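PDB 6QLG: flavin prenyltransferase PAD1, mitochondrial from Aspergillus niger, which probably transfers a dimethylallyl group to N5 and C6 of the FMN flavin, making the prenylated cofactor that ferulic acid decarboxylase needs. Local coordinates for residues A46-T51 and D140-T145; A131-G136 and R154-V159; Y99-N104 and A108-G113. All blocks are in the same frame, centred on the assembly; numbering follows the deposited sequence. Where two conformers were deposited one is given.

Interaction 1 (A46-T51 and D140-T145); sequences AMTGAT and DLISRT. With FMN (flavin mononucleotide), chain M; FMN (flavin mononucleotide), chain T.
Ile142, on the first turn of helix 141-151, presses its branched side chain against the end of strand 42-47 and the residue after it, at Ala46 and Thr48. The methyl CB of Ala46 points at the helix and sits 3.7 Å from Ile142 CG1, with CG2 and CD1 of the isoleucine almost as near. With chi1 at -73° CG1 lies beside the backbone N of Ile142, and the extended chain carries CD1 beyond the alanine to the next residues. There CD1 comes within 3.5 Å of Met47 O and 4.0 Å of Thr48 CG2. The methyl of Thr48 faces the isoleucine, while its hydroxyl OG1 is bonded to Pro124 O in strand 119-125 and Ser126 N just after it. Just beyond, the turn holds the cofactor by its backbone: Gly49 N gives a 2.6 Å bond to O2P, and the ribityl hydroxyl O2' donates to Gly49 O. Asp140 is the N-cap of the helix, its OD1 receiving Ser143 N in a nearly straight 2.9 Å bond (168°). One turn on, Arg144 leaves the contact: N1 of a second FMN, bound by the third subunit, lies over one face of its guanidinium, offset toward the rim and 3.3 Å from NH2, and the group forms a salt bridge with Glu162 of that subunit. This is the C-terminal end of the central strands of a parallel, Rossmann-like sheet, with the loop after the first strand running from the FMN phosphate, at Gly49, to the flavin ring, at Ala50 and Thr51. No hydrogen bond crosses between the segments: van der Waals contact joins them, mostly methyl on methyl, with CD1 also resting on the Met47 carbonyl oxygen, while their polar groups serve the helix start, strand 119-125 and two different active sites.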
# COMPACT_ATOMS: atom_id res chain seq x y z
N ALA B 46 16.93 23.10 18.26
CA ALA B 46 15.65 23.76 18.04
C ALA B 46 14.70 23.42 19.19
O ALA B 46 14.57 22.25 19.56
CB ALA B 46 15.03 23.35 16.70
N MET B 47 14.06 24.45 19.74
CA MET B 47 13.07 24.28 20.79
C MET B 47 11.71 24.71 20.26
O MET B 47 11.59 25.75 19.61
CB MET B 47 13.44 25.09 22.04
CG MET B 47 14.82 24.77 22.60
SD MET B 47 15.17 25.58 24.19
CE MET B 47 13.78 25.02 25.17
N THR B 48 10.69 23.89 20.54
CA THR B 48 9.32 24.17 20.13
C THR B 48 8.41 24.18 21.35
O THR B 48 8.82 23.85 22.47
CB THR B 48 8.82 23.13 19.10
OG1 THR B 48 8.71 21.85 19.72
CG2 THR B 48 9.77 23.04 17.92
N GLY B 49 7.16 24.55 21.12
CA GLY B 49 6.21 24.78 22.20
C GLY B 49 5.57 23.54 22.78
O GLY B 49 4.40 23.57 23.19
N ALA B 50 6.30 22.43 22.83
CA ALA B 50 5.86 21.28 23.61
C ALA B 50 6.35 21.43 25.04
O ALA B 50 7.39 22.04 25.30
CB ALA B 50 6.39 19.97 23.01
N THR B 51 5.59 20.89 25.99
CA THR B 51 6.02 20.93 27.37
C THR B 51 7.31 20.14 27.53
O THR B 51 7.52 19.11 26.88
CB THR B 51 4.92 20.39 28.30
OG1 THR B 51 5.29 20.62 29.67
CG2 THR B 51 4.69 18.92 28.10
N ASP B 140 9.07 27.85 8.56
CA ASP B 140 9.88 28.58 9.52
C ASP B 140 11.27 27.96 9.56
O ASP B 140 11.53 26.93 8.92
CB ASP B 140 9.24 28.64 10.92
CG ASP B 140 9.08 27.27 11.58
OD1 ASP B 140 10.06 26.49 11.64
OD2 ASP B 140 7.97 26.99 12.07
N LEU B 141 12.17 28.59 10.32
CA LEU B 141 13.57 28.18 10.28
C LEU B 141 13.78 26.79 10.89
O LEU B 141 14.67 26.06 10.45
CB LEU B 141 14.45 29.20 11.00
CG LEU B 141 15.95 28.92 10.85
CD1 LEU B 141 16.32 28.83 9.38
CD2 LEU B 141 16.77 29.99 11.55
N ILE B 142 12.98 26.42 11.89
CA ILE B 142 13.13 25.09 12.49
C ILE B 142 12.78 24.01 11.48
O ILE B 142 13.55 23.06 11.27
CB ILE B 142 12.28 24.98 13.77
CG1 ILE B 142 12.91 25.80 14.90
CG2 ILE B 142 12.12 23.53 14.19
CD1 ILE B 142 12.09 25.82 16.17
N SER B 143 11.62 24.13 10.83
CA SER B 143 11.19 23.08 9.91
C SER B 143 12.04 23.08 8.64
O SER B 143 12.33 22.01 8.09
CB SER B 143 9.71 23.25 9.59
OG SER B 143 9.39 24.58 9.24
N ARG B 144 12.45 24.26 8.17
CA ARG B 144 13.30 24.31 6.98
C ARG B 144 14.66 23.68 7.25
O ARG B 144 15.17 22.91 6.42
CB ARG B 144 13.47 25.75 6.50
CG ARG B 144 14.44 25.92 5.34
CD ARG B 144 14.03 25.10 4.12
NE ARG B 144 14.97 25.26 3.01
CZ ARG B 144 15.01 24.48 1.93
NH1 ARG B 144 14.16 23.47 1.82
NH2 ARG B 144 15.89 24.70 0.98
N THR B 145 15.27 23.99 8.39
CA THR B 145 16.58 23.41 8.70
C THR B 145 16.49 21.90 8.85
O THR B 145 17.37 21.17 8.38
CB THR B 145 17.15 24.05 9.96
OG1 THR B 145 17.19 25.48 9.80
CG2 THR B 145 18.57 23.56 10.21
N1 FMN M . 1.85 20.40 21.74
C2 FMN M . 2.32 19.11 21.63
O2 FMN M . 2.28 18.54 20.54
N3 FMN M . 2.81 18.46 22.73
C4 FMN M . 2.85 19.11 23.95
O4 FMN M . 3.29 18.55 24.96
C4A FMN M . 2.38 20.42 24.07
N5 FMN M . 2.43 21.05 25.30
C5A FMN M . 1.98 22.35 25.43
C6 FMN M . 2.02 22.99 26.67
C7 FMN M . 1.57 24.30 26.82
C7M FMN M . 1.62 24.98 28.17
C8 FMN M . 1.06 24.97 25.70
C8M FMN M . 0.56 26.38 25.83
C9 FMN M . 1.02 24.31 24.47
C9A FMN M . 1.47 23.01 24.32
N10 FMN M . 1.44 22.37 23.08
C10 FMN M . 1.88 21.06 22.95
C1' FMN M . 0.87 23.06 21.87
C2' FMN M . 1.89 23.75 20.95
O2' FMN M . 2.56 24.78 21.65
C3' FMN M . 1.15 24.31 19.74
O3' FMN M . 0.66 23.24 18.96
C4' FMN M . 2.03 25.20 18.87
O4' FMN M . 1.36 25.49 17.66
C5' FMN M . 3.35 24.53 18.53
O5' FMN M . 4.14 25.49 17.86
P FMN M . 5.71 25.23 17.62
O1P FMN M . 6.16 26.05 16.43
O2P FMN M . 6.46 25.67 18.85
O3P FMN M . 5.99 23.78 17.33
N1 FMN T . 13.72 26.62 -0.56
C2 FMN T . 13.64 25.61 -1.49
O2 FMN T . 12.87 24.67 -1.29
N3 FMN T . 14.41 25.66 -2.64
C4 FMN T . 15.27 26.72 -2.85
O4 FMN T . 15.97 26.77 -3.87
C4A FMN T . 15.36 27.74 -1.91
N5 FMN T . 16.22 28.79 -2.14
C5A FMN T . 16.31 29.81 -1.21
C6 FMN T . 17.17 30.88 -1.43
C7 FMN T . 17.26 31.90 -0.49
C7M FMN T . 18.19 33.05 -0.72
C8 FMN T . 16.48 31.86 0.66
C8M FMN T . 16.59 32.97 1.67
C9 FMN T . 15.62 30.79 0.88
C9A FMN T . 15.53 29.77 -0.05
N10 FMN T . 14.66 28.70 0.17
C10 FMN T . 14.58 27.69 -0.76
C1' FMN T . 13.82 28.63 1.41
C2' FMN T . 12.40 29.14 1.18
O2' FMN T . 12.45 30.51 0.86
C3' FMN T . 11.59 28.94 2.45
O3' FMN T . 11.25 27.58 2.63
C4' FMN T . 10.30 29.76 2.41
O4' FMN T . 9.53 29.47 3.56
C5' FMN T . 9.44 29.42 1.20
O5' FMN T . 8.27 30.21 1.26
P FMN T . 7.31 30.45 -0.01
O1P FMN T . 5.94 30.87 0.47
O2P FMN T . 7.92 31.53 -0.87
O3P FMN T . 7.18 29.16 -0.80

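Interaction 2 (A131-G136 and R154-V159); sequences AAIHSG and RRLVLV
In Ile133 a chi1 of -62° sets CG1 beside the backbone N and CG2 anti to it, and a near-extended chi2 (166°) sends CD1 out toward the sheet; Leu158 answers with CG beside its own backbone N (chi1 -51°). The two side chains therefore meet tip to tip, Ile133 CD1 against Leu158 CD2 at 3.8 Å. The second branch of the isoleucine is also used: its CG2 lies 4.3 Å from CD2 of Leu156, two residues back on the strand, so that one helix residue spans two that face the same way. The strand and helix 127-135 belong to a Rossmann-like beta-alpha-beta crossover, in which helices 127-135 and 141-151 lead from strand 119-125 to its parallel neighbour 155-160. Ala146 of helix 141-151 touches both Ile133 and Leu156, and Val176 of helix 167-178 packs on Ile133 as well. The last turn of helix 127-135 is secured by Ala131 O, which accepts Ser135 N and Ser135 OG, both at 2.8 Å, from opposite faces of its plane. Gly136 then leaves the helix with a positive phi, and the carbonyls of His134 and Ser135 bond to Arg171 and Asn172 of the third subunit.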
# COMPACT_ATOMS: atom_id res chain seq x y z
N ALA B 131 4.72 17.49 12.43
CA ALA B 131 3.89 17.44 11.22
C ALA B 131 4.45 18.32 10.12
O ALA B 131 4.39 17.96 8.94
CB ALA B 131 2.46 17.84 11.55
N ALA B 132 4.98 19.49 10.48
CA ALA B 132 5.63 20.35 9.49
C ALA B 132 6.78 19.62 8.81
O ALA B 132 6.94 19.70 7.58
CB ALA B 132 6.12 21.64 10.14
N ILE B 133 7.59 18.90 9.59
CA ILE B 133 8.73 18.19 9.02
C ILE B 133 8.25 17.00 8.18
O ILE B 133 8.76 16.76 7.08
CB ILE B 133 9.69 17.75 10.14
CG1 ILE B 133 10.24 18.97 10.86
CG2 ILE B 133 10.82 16.90 9.58
CD1 ILE B 133 10.93 18.65 12.17
N HIS B 134 7.27 16.25 8.69
CA HIS B 134 6.74 15.12 7.94
C HIS B 134 6.10 15.57 6.63
O HIS B 134 6.34 14.98 5.57
CB HIS B 134 5.73 14.34 8.79
CG HIS B 134 4.92 13.36 8.00
ND1 HIS B 134 3.73 13.70 7.39
CD2 HIS B 134 5.12 12.05 7.73
CE1 HIS B 134 3.24 12.64 6.77
NE2 HIS B 134 4.06 11.63 6.96
N SER B 135 5.26 16.61 6.68
CA SER B 135 4.57 17.06 5.48
C SER B 135 5.52 17.73 4.50
O SER B 135 5.29 17.68 3.28
CB SER B 135 3.44 18.02 5.85
OG SER B 135 3.96 19.21 6.42
N GLY B 136 6.59 18.34 5.00
CA GLY B 136 7.46 19.15 4.18
C GLY B 136 7.13 20.63 4.17
O GLY B 136 7.84 21.40 3.50
N ARG B 154 21.84 14.17 7.11
CA ARG B 154 22.43 14.43 8.42
C ARG B 154 21.49 13.96 9.52
O ARG B 154 20.27 13.87 9.33
CB ARG B 154 22.74 15.93 8.58
CG ARG B 154 23.77 16.45 7.60
CD ARG B 154 23.88 17.96 7.63
NE ARG B 154 24.59 18.48 6.47
CZ ARG B 154 24.60 19.75 6.10
NH1 ARG B 154 23.94 20.66 6.80
NH2 ARG B 154 25.28 20.13 5.02
N ARG B 155 22.07 13.66 10.68
CA ARG B 155 21.30 13.10 11.79
C ARG B 155 20.31 14.13 12.32
O ARG B 155 20.68 15.26 12.65
CB ARG B 155 22.25 12.64 12.90
CG ARG B 155 21.59 12.20 14.20
CD ARG B 155 20.68 10.98 14.04
NE ARG B 155 21.25 9.91 13.23
CZ ARG B 155 21.86 8.83 13.72
NH1 ARG B 155 21.97 8.67 15.03
NH2 ARG B 155 22.34 7.92 12.89
N LEU B 156 19.04 13.74 12.40
CA LEU B 156 17.97 14.60 12.88
C LEU B 156 17.20 13.85 13.96
O LEU B 156 16.61 12.80 13.68
CB LEU B 156 17.03 15.03 11.75
CG LEU B 156 15.75 15.76 12.16
CD1 LEU B 156 16.08 17.12 12.79
CD2 LEU B 156 14.81 15.93 10.98
N VAL B 157 17.20 14.39 15.18
CA VAL B 157 16.53 13.77 16.32
C VAL B 157 15.36 14.65 16.73
O VAL B 157 15.53 15.85 16.99
CB VAL B 157 17.51 13.57 17.49
CG1 VAL B 157 16.77 13.00 18.70
CG2 VAL B 157 18.65 12.65 17.08
N LEU B 158 14.17 14.05 16.79
CA LEU B 158 12.96 14.75 17.20
C LEU B 158 12.52 14.20 18.55
O LEU B 158 12.05 13.05 18.63
CB LEU B 158 11.85 14.58 16.15
CG LEU B 158 12.19 14.89 14.70
CD1 LEU B 158 10.97 14.69 13.82
CD2 LEU B 158 12.72 16.30 14.56
N VAL B 159 12.66 15.00 19.60
CA VAL B 159 12.17 14.63 20.92
C VAL B 159 10.67 14.91 20.96
O VAL B 159 10.22 15.85 21.63
CB VAL B 159 12.93 15.37 22.03
CG1 VAL B 159 12.55 14.82 23.40
CG2 VAL B 159 14.43 15.23 21.81

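Interaction 3 (Y99-N104 and A108-G113); sequences YVHNIN and APVSSG. With DMA (dimethylallyl diphosphate), chain P.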
# COMPACT_ATOMS: atom_id res chain seq x y z
N TYR B 99 25.39 30.52 18.96
CA TYR B 99 24.72 31.32 17.95
C TYR B 99 23.21 31.12 18.07
O TYR B 99 22.74 30.03 18.39
CB TYR B 99 25.19 30.97 16.54
CG TYR B 99 26.67 31.23 16.32
CD1 TYR B 99 27.59 30.20 16.43
CD2 TYR B 99 27.13 32.50 16.03
CE1 TYR B 99 28.95 30.44 16.25
CE2 TYR B 99 28.48 32.75 15.84
CZ TYR B 99 29.38 31.71 15.95
OH TYR B 99 30.72 31.95 15.76
N VAL B 100 22.47 32.19 17.80
CA VAL B 100 21.01 32.19 17.86
C VAL B 100 20.48 32.78 16.56
O VAL B 100 20.96 33.83 16.12
CB VAL B 100 20.48 32.98 19.07
CG1 VAL B 100 18.96 32.89 19.14
CG2 VAL B 100 21.10 32.47 20.36
N HIS B 101 19.50 32.12 15.96
CA HIS B 101 18.91 32.56 14.71
C HIS B 101 17.41 32.78 14.89
O HIS B 101 16.75 32.04 15.62
CB HIS B 101 19.17 31.54 13.60
CG HIS B 101 20.60 31.13 13.48
ND1 HIS B 101 21.54 31.89 12.82
CD2 HIS B 101 21.26 30.04 13.94
CE1 HIS B 101 22.71 31.29 12.88
NE2 HIS B 101 22.57 30.16 13.55
N ASN B 102 16.90 33.80 14.22
CA ASN B 102 15.49 34.16 14.32
C ASN B 102 14.63 33.11 13.62
O ASN B 102 14.95 32.67 12.51
CB ASN B 102 15.26 35.54 13.70
CG ASN B 102 13.89 36.11 14.00
OD1 ASN B 102 12.87 35.44 13.82
ND2 ASN B 102 13.85 37.36 14.45
N ILE B 103 13.53 32.72 14.27
CA ILE B 103 12.64 31.69 13.73
C ILE B 103 12.08 32.10 12.37
O ILE B 103 11.78 31.25 11.53
CB ILE B 103 11.51 31.40 14.74
CG1 ILE B 103 10.59 30.28 14.23
CG2 ILE B 103 10.70 32.65 15.03
CD1 ILE B 103 11.19 28.90 14.35
N ASN B 104 11.95 33.41 12.12
CA ASN B 104 11.40 33.90 10.86
C ASN B 104 12.47 34.14 9.80
O ASN B 104 12.13 34.51 8.68
CB ASN B 104 10.63 35.20 11.10
CG ASN B 104 9.63 35.10 12.23
OD1 ASN B 104 9.70 35.87 13.20
ND2 ASN B 104 8.71 34.16 12.12
N ALA B 108 18.90 32.61 7.28
CA ALA B 108 19.92 32.28 8.26
C ALA B 108 20.88 31.23 7.70
O ALA B 108 20.50 30.46 6.81
CB ALA B 108 19.28 31.78 9.55
N PRO B 109 22.12 31.19 8.18
CA PRO B 109 23.10 30.24 7.61
C PRO B 109 22.65 28.79 7.66
O PRO B 109 22.89 28.04 6.70
CB PRO B 109 24.35 30.47 8.46
CG PRO B 109 24.21 31.87 8.96
CD PRO B 109 22.74 32.08 9.18
N VAL B 110 21.99 28.36 8.74
CA VAL B 110 21.62 26.95 8.90
C VAL B 110 20.53 26.51 7.94
O VAL B 110 20.27 25.30 7.82
CB VAL B 110 21.17 26.67 10.34
CG1 VAL B 110 22.32 26.91 11.32
CG2 VAL B 110 19.97 27.53 10.70
N SER B 111 19.87 27.43 7.24
CA SER B 111 18.79 27.05 6.35
C SER B 111 19.27 26.56 4.99
O SER B 111 18.44 26.21 4.15
CB SER B 111 17.83 28.23 6.16
OG SER B 111 18.44 29.27 5.42
N SER B 112 20.58 26.54 4.74
CA SER B 112 21.13 26.07 3.48
C SER B 112 21.90 24.77 3.68
O SER B 112 22.62 24.61 4.67
CB SER B 112 22.05 27.12 2.86
OG SER B 112 22.54 26.70 1.60
N GLY B 113 21.74 23.85 2.72
CA GLY B 113 22.50 22.61 2.75
C GLY B 113 23.98 22.82 2.56
O GLY B 113 24.78 21.96 2.97
C1 DMA P . 19.57 27.52 -0.06
O1 DMA P . 20.03 26.27 0.36
C2 DMA P . 19.09 28.31 1.15
C3 DMA P . 19.45 29.57 1.29
C4 DMA P . 18.97 30.36 2.51
C5 DMA P . 20.34 30.23 0.25
PA DMA P . 19.94 25.01 -0.70
O1A DMA P . 18.50 24.77 -1.06
O2A DMA P . 20.53 23.77 -0.08
O3A DMA P . 20.78 25.42 -2.06
PB DMA P . 21.86 24.42 -2.80
O1B DMA P . 21.23 23.06 -2.99
O2B DMA P . 23.10 24.29 -1.94
O3B DMA P . 22.23 24.97 -4.16
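Ser112 OG donates a 2.8 Å hydrogen bond to O1 of dimethylallyl diphosphate, at the end of a turn whose first residues, Ala108 to Val110, lie against His101. The hydroxyl, anti to the backbone N of Ser112 (chi1 -177°), is also bonded to Ser114 OG. Next to it Gly113 N reaches the phosphate oxygen O2A at 3.1 Å. Further back, the short 3-10 segment 109-111 is closed by Ser111 N donating to Ala108 O at 3.1 Å. Three apolar groups of this turn line up along the His101 ring, each meeting it obliquely: Ala108 CB is 4.0 Å from ND1, Pro109 CD 3.8 Å from CE1, and Val110 CG1 3.9 Å from NE2. That last nitrogen finds its polar partner in His71 ND1 on strand 69-74. The contact thus joins the end of edge strand 99-100 to the loop leading to strand 119-125. Trp222 of the sixth subunit touches Ser112; Tyr191 and Gln203 of that subunit, Lys151 and Arg161 of the third subunit also bond the ligand. The segments meet by van der Waals contact without a hydrogen bond, while Ser112 OG and Gly113 N, further along the second segment, bond the bound diphosphate.

In the fold
All three contacts share one parallel sheet: the centres of interactions 1 and 2 are about 9 Å apart, those of 1 and 3 about 11 Å, and those of 2 and 3 about 16 Å. Along the chain interaction 3 is nested inside the loop closed by interaction 1 and closes before interaction 2 opens, whereas interactions 1 and 2 cross. Helix 141-151 is the common element: Ser143 packs on Ala132 of interaction 2, and Leu141 N probably bonds Ile103 O of interaction 3. Arg154 NH2 to Gly113 O links interactions 2 and 3. The FMN loop at 49-51 and the ligand-binding turn at 111-113 serve different active sites, each completed by other subunits.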